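Local coordinates for protein HP0958 (Helicobacter pylori, PDB 3NA7) that probably acts as a chaperone and post-transcriptional regulator in flagellar biogenesis, and is built from a coiled-coil hairpin and a zinc-ribbon domain, at residues Thr191-Cys204 with Thr224-Gly236. Sequence-based numbering, arbitrary orientation.
Sequences TSIVTIKKQACGGC and TCPYCGRILYAEG. With ZN (zinc ion), chain B.
The guanidinium of Arg230 has the carbonyl O of Gly203 over one face, 3.5 Å above its plane, while Thr191 meets it at the edge. Its NE and NH2 both hydrogen-bond to Thr191 OG1 at 3.0 Å, a side-on grip, and this oxygen lies 7° out of the guanidinium plane; the one N-H of NE is shared with Thr191 O, a weak second branch. An extended chain from CG to NE carries the group there, and Thr191 OG1 is also hydrogen-bonded to the carbonyl of Ala188. On the Tyr227 ring, Pro226 CG sits over the centre of one face and Cys204 SG lies at the edge, 79° off the ring normal, in a sulfur-aromatic contact. Ile193 CG2, 3.6 Å from Tyr233 CE2, and Thr195 CG2 approach the Tyr233 ring obliquely; Ile193 and Tyr233 also touch helix 4-22.

Strands 193-195 and 231-233 pair in parallel. Val194 N reaches Ile231 O at 2.9 Å almost straight (176°), and Val194 O accepts from Tyr233 N. Leu232, on the sheet face of Val194, brings CD2 to 3.7 Å from Ile196 CG1 and also against Val194 CG2.

Four thiolates bind zinc: Cys201 SG at 2.1 Å, with the SG atoms of Cys204, Cys225 and Cys228 completing the site. The backbone N-H of Cys204 hydrogen-bonds to Cys201 SG, and those of Tyr227 and Cys228 to Cys225 SG, which probably tempers their negative charge; Arg230 NH1 makes a weak hydrogen bond to Cys228 SG. Two CxxC turns, one per segment, clasping a single metal beside a small sheet are characteristic of a C4 zinc ribbon.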
loop_
_atom_site.group_PDB
_atom_site.type_symbol
_atom_site.label_atom_id
_atom_site.label_comp_id
_atom_site.label_asym_id
_atom_site.label_seq_id
_atom_site.Cartn_x
_atom_site.Cartn_y
_atom_site.Cartn_z
ATOM N N THR A 191 -4.005 -26.023 -4.622
ATOM C CA THR A 191 -2.985 -27.057 -4.747
ATOM C C THR A 191 -3.498 -28.342 -4.101
ATOM O O THR A 191 -2.710 -29.172 -3.653
ATOM C CB THR A 191 -1.633 -26.647 -4.097
ATOM O OG1 THR A 191 -1.703 -26.819 -2.676
ATOM C CG2 THR A 191 -1.274 -25.188 -4.434
ATOM N N SER A 192 -4.823 -28.470 -4.023
ATOM C CA SER A 192 -5.487 -29.624 -3.376
ATOM C C SER A 192 -5.299 -30.918 -4.147
ATOM O O SER A 192 -5.084 -31.969 -3.543
ATOM C CB SER A 192 -6.983 -29.355 -3.183
ATOM O OG SER A 192 -7.194 -28.428 -2.124
ATOM N N ILE A 193 -5.381 -30.833 -5.475
ATOM C CA ILE A 193 -5.144 -31.988 -6.339
ATOM C C ILE A 193 -3.934 -31.742 -7.218
ATOM O O ILE A 193 -3.911 -30.794 -7.995
ATOM C CB ILE A 193 -6.352 -32.276 -7.246
ATOM C CG1 ILE A 193 -7.618 -32.438 -6.413
ATOM C CG2 ILE A 193 -6.100 -33.512 -8.132
ATOM C CD1 ILE A 193 -8.879 -32.397 -7.263
ATOM N N VAL A 194 -2.937 -32.612 -7.113
ATOM C CA VAL A 194 -1.691 -32.429 -7.855
ATOM C C VAL A 194 -1.258 -33.668 -8.641
ATOM O O VAL A 194 -1.565 -34.793 -8.250
ATOM C CB VAL A 194 -0.568 -31.939 -6.938
ATOM C CG1 VAL A 194 -0.807 -30.461 -6.565
ATOM C CG2 VAL A 194 -0.448 -32.835 -5.680
ATOM N N THR A 195 -0.558 -33.450 -9.753
ATOM C CA THR A 195 0.015 -34.542 -10.537
ATOM C C THR A 195 1.381 -34.934 -9.970
ATOM O O THR A 195 2.025 -34.130 -9.309
ATOM C CB THR A 195 0.175 -34.140 -12.007
ATOM O OG1 THR A 195 1.277 -33.233 -12.138
ATOM C CG2 THR A 195 -1.095 -33.464 -12.530
ATOM N N ILE A 196 1.822 -36.166 -10.212
ATOM C CA ILE A 196 3.188 -36.544 -9.842
ATOM C C ILE A 196 4.148 -36.048 -10.922
ATOM O O ILE A 196 3.931 -36.308 -12.105
ATOM C CB ILE A 196 3.374 -38.073 -9.684
ATOM C CG1 ILE A 196 2.526 -38.615 -8.539
ATOM C CG2 ILE A 196 4.860 -38.420 -9.464
ATOM C CD1 ILE A 196 2.616 -40.124 -8.351
ATOM N N LYS A 197 5.192 -35.327 -10.511
ATOM C CA LYS A 197 6.274 -34.916 -11.417
ATOM C C LYS A 197 7.575 -35.479 -10.874
ATOM O O LYS A 197 7.772 -35.519 -9.655
ATOM C CB LYS A 197 6.355 -33.393 -11.534
ATOM C CG LYS A 197 5.112 -32.742 -12.150
ATOM C CD LYS A 197 4.962 -31.308 -11.657
ATOM C CE LYS A 197 3.514 -30.852 -11.698
ATOM N NZ LYS A 197 3.203 -29.888 -10.601
ATOM N N LYS A 198 8.459 -35.911 -11.772
ATOM C CA LYS A 198 9.607 -36.743 -11.394
ATOM C C LYS A 198 9.084 -37.979 -10.645
ATOM O O LYS A 198 8.383 -38.825 -11.214
ATOM C CB LYS A 198 10.615 -35.968 -10.525
ATOM C CG LYS A 198 11.333 -34.812 -11.216
ATOM C CD LYS A 198 12.427 -34.237 -10.305
ATOM C CE LYS A 198 13.429 -33.365 -11.071
ATOM N NZ LYS A 198 12.931 -31.976 -11.261
ATOM N N GLN A 199 9.408 -38.057 -9.362
ATOM C CA GLN A 199 8.893 -39.100 -8.485
ATOM C C GLN A 199 8.501 -38.454 -7.156
ATOM O O GLN A 199 8.480 -39.105 -6.109
ATOM C CB GLN A 199 9.963 -40.175 -8.280
ATOM C CG GLN A 199 9.461 -41.501 -7.725
ATOM C CD GLN A 199 10.561 -42.554 -7.621
ATOM O OE1 GLN A 199 11.420 -42.670 -8.504
ATOM N NE2 GLN A 199 10.521 -43.342 -6.550
ATOM N N ALA A 200 8.183 -37.163 -7.204
ATOM C CA ALA A 200 7.866 -36.414 -5.990
ATOM C C ALA A 200 6.438 -35.856 -6.023
ATOM O O ALA A 200 5.852 -35.690 -7.098
ATOM C CB ALA A 200 8.882 -35.293 -5.789
ATOM N N CYS A 201 5.887 -35.556 -4.849
ATOM C CA CYS A 201 4.549 -34.974 -4.774
ATOM C C CYS A 201 4.574 -33.657 -5.546
ATOM O O CYS A 201 5.445 -32.843 -5.302
ATOM C CB CYS A 201 4.159 -34.735 -3.310
ATOM S SG CYS A 201 2.606 -33.780 -2.989
ATOM N N GLY A 202 3.642 -33.459 -6.478
ATOM C CA GLY A 202 3.525 -32.185 -7.190
ATOM C C GLY A 202 3.139 -30.989 -6.318
ATOM O O GLY A 202 3.037 -29.856 -6.811
ATOM N N GLY A 203 2.915 -31.247 -5.028
ATOM C CA GLY A 203 2.489 -30.236 -4.061
ATOM C C GLY A 203 3.512 -29.935 -2.981
ATOM O O GLY A 203 3.723 -28.785 -2.661
ATOM N N CYS A 204 4.141 -30.958 -2.399
ATOM C CA CYS A 204 5.242 -30.708 -1.445
ATOM C C CYS A 204 6.656 -31.013 -1.972
ATOM O O CYS A 204 7.637 -30.644 -1.338
ATOM C CB CYS A 204 4.995 -31.420 -0.109
ATOM S SG CYS A 204 5.095 -33.206 -0.185
ATOM N N THR A 224 -3.528 -40.144 -1.580
ATOM C CA THR A 224 -3.025 -38.900 -1.027
ATOM C C THR A 224 -1.548 -39.021 -0.747
ATOM O O THR A 224 -1.053 -40.102 -0.420
ATOM C CB THR A 224 -3.714 -38.485 0.289
ATOM O OG1 THR A 224 -3.419 -39.436 1.324
ATOM C CG2 THR A 224 -5.213 -38.349 0.099
ATOM N N CYS A 225 -0.850 -37.898 -0.859
ATOM C CA CYS A 225 0.552 -37.849 -0.527
ATOM C C CYS A 225 0.739 -38.114 0.959
ATOM O O CYS A 225 0.027 -37.557 1.782
ATOM C CB CYS A 225 1.156 -36.492 -0.896
ATOM S SG CYS A 225 2.776 -36.262 -0.153
ATOM N N PRO A 226 1.726 -38.950 1.306
ATOM C CA PRO A 226 1.918 -39.288 2.716
ATOM C C PRO A 226 2.662 -38.210 3.514
ATOM O O PRO A 226 2.715 -38.281 4.745
ATOM C CB PRO A 226 2.729 -40.585 2.647
ATOM C CG PRO A 226 3.537 -40.443 1.383
ATOM C CD PRO A 226 2.645 -39.689 0.417
ATOM N N TYR A 227 3.237 -37.222 2.829
ATOM C CA TYR A 227 3.937 -36.134 3.523
ATOM C C TYR A 227 3.045 -34.942 3.820
ATOM O O TYR A 227 3.179 -34.322 4.885
ATOM C CB TYR A 227 5.182 -35.690 2.759
ATOM C CG TYR A 227 5.963 -36.836 2.150
ATOM C CD1 TYR A 227 6.507 -37.847 2.952
ATOM C CD2 TYR A 227 6.144 -36.921 0.779
ATOM C CE1 TYR A 227 7.219 -38.911 2.395
ATOM C CE2 TYR A 227 6.862 -37.981 0.210
ATOM C CZ TYR A 227 7.400 -38.967 1.022
ATOM O OH TYR A 227 8.119 -40.008 0.465
ATOM N N CYS A 228 2.119 -34.619 2.916
ATOM C CA CYS A 228 1.317 -33.398 3.105
ATOM C C CYS A 228 -0.195 -33.562 3.033
ATOM O O CYS A 228 -0.914 -32.681 3.472
ATOM C CB CYS A 228 1.738 -32.314 2.111
ATOM S SG CYS A 228 1.266 -32.787 0.478
ATOM N N GLY A 229 -0.679 -34.657 2.466
ATOM C CA GLY A 229 -2.109 -34.974 2.542
ATOM C C GLY A 229 -2.875 -34.687 1.263
ATOM O O GLY A 229 -4.043 -35.036 1.149
ATOM N N ARG A 230 -2.214 -34.049 0.299
ATOM C CA ARG A 230 -2.837 -33.730 -0.982
ATOM C C ARG A 230 -3.285 -34.985 -1.757
ATOM O O ARG A 230 -2.745 -36.077 -1.555
ATOM C CB ARG A 230 -1.853 -32.906 -1.824
ATOM C CG ARG A 230 -1.581 -31.515 -1.260
ATOM C CD ARG A 230 -0.554 -30.771 -2.092
ATOM N NE ARG A 230 -0.506 -29.356 -1.746
ATOM C CZ ARG A 230 0.357 -28.827 -0.884
ATOM N NH1 ARG A 230 1.269 -29.589 -0.286
ATOM N NH2 ARG A 230 0.332 -27.531 -0.633
ATOM N N ILE A 231 -4.267 -34.811 -2.641
ATOM C CA ILE A 231 -4.643 -35.836 -3.597
ATOM C C ILE A 231 -3.641 -35.859 -4.767
ATOM O O ILE A 231 -3.283 -34.808 -5.307
ATOM C CB ILE A 231 -6.061 -35.600 -4.145
ATOM C CG1 ILE A 231 -7.095 -35.693 -3.025
ATOM C CG2 ILE A 231 -6.391 -36.608 -5.259
ATOM C CD1 ILE A 231 -8.408 -35.012 -3.373
ATOM N N LEU A 232 -3.206 -37.066 -5.136
ATOM C CA LEU A 232 -2.217 -37.305 -6.202
ATOM C C LEU A 232 -2.766 -38.136 -7.358
ATOM O O LEU A 232 -3.498 -39.103 -7.145
ATOM C CB LEU A 232 -1.011 -38.056 -5.640
ATOM C CG LEU A 232 0.172 -37.294 -5.055
ATOM C CD1 LEU A 232 1.151 -38.299 -4.477
ATOM C CD2 LEU A 232 0.827 -36.441 -6.117
ATOM N N TYR A 233 -2.408 -37.768 -8.580
ATOM C CA TYR A 233 -2.710 -38.618 -9.728
ATOM C C TYR A 233 -1.665 -38.540 -10.833
ATOM O O TYR A 233 -1.036 -37.504 -11.028
ATOM C CB TYR A 233 -4.108 -38.331 -10.286
ATOM C CG TYR A 233 -4.256 -37.056 -11.081
ATOM C CD1 TYR A 233 -4.394 -37.085 -12.472
ATOM C CD2 TYR A 233 -4.290 -35.818 -10.445
ATOM C CE1 TYR A 233 -4.551 -35.900 -13.207
ATOM C CE2 TYR A 233 -4.443 -34.638 -11.164
ATOM C CZ TYR A 233 -4.570 -34.679 -12.538
ATOM O OH TYR A 233 -4.720 -33.490 -13.224
ATOM N N ALA A 234 -1.482 -39.654 -11.534
ATOM C CA ALA A 234 -0.657 -39.685 -12.737
ATOM C C ALA A 234 -1.480 -39.177 -13.908
ATOM O O ALA A 234 -2.565 -39.695 -14.171
ATOM C CB ALA A 234 -0.189 -41.086 -13.010
ATOM N N GLU A 235 -0.980 -38.157 -14.600
ATOM C CA GLU A 235 -1.647 -37.658 -15.804
ATOM C C GLU A 235 -1.802 -38.799 -16.822
ATOM O O GLU A 235 -1.010 -38.918 -17.761
ATOM C CB GLU A 235 -0.869 -36.476 -16.405
ATOM C CG GLU A 235 -1.260 -35.096 -15.852
ATOM C CD GLU A 235 -2.404 -34.438 -16.627
ATOM O OE1 GLU A 235 -2.167 -33.381 -17.252
ATOM O OE2 GLU A 235 -3.536 -34.977 -16.618
ATOM N N GLY A 236 -2.819 -39.639 -16.599
ATOM C CA GLY A 236 -3.062 -40.845 -17.399
ATOM C C GLY A 236 -2.573 -42.152 -16.771
ATOM O O GLY A 236 -1.384 -42.479 -16.853
HETATM ZN ZN ZN B . 2.960 -33.894 -0.900
#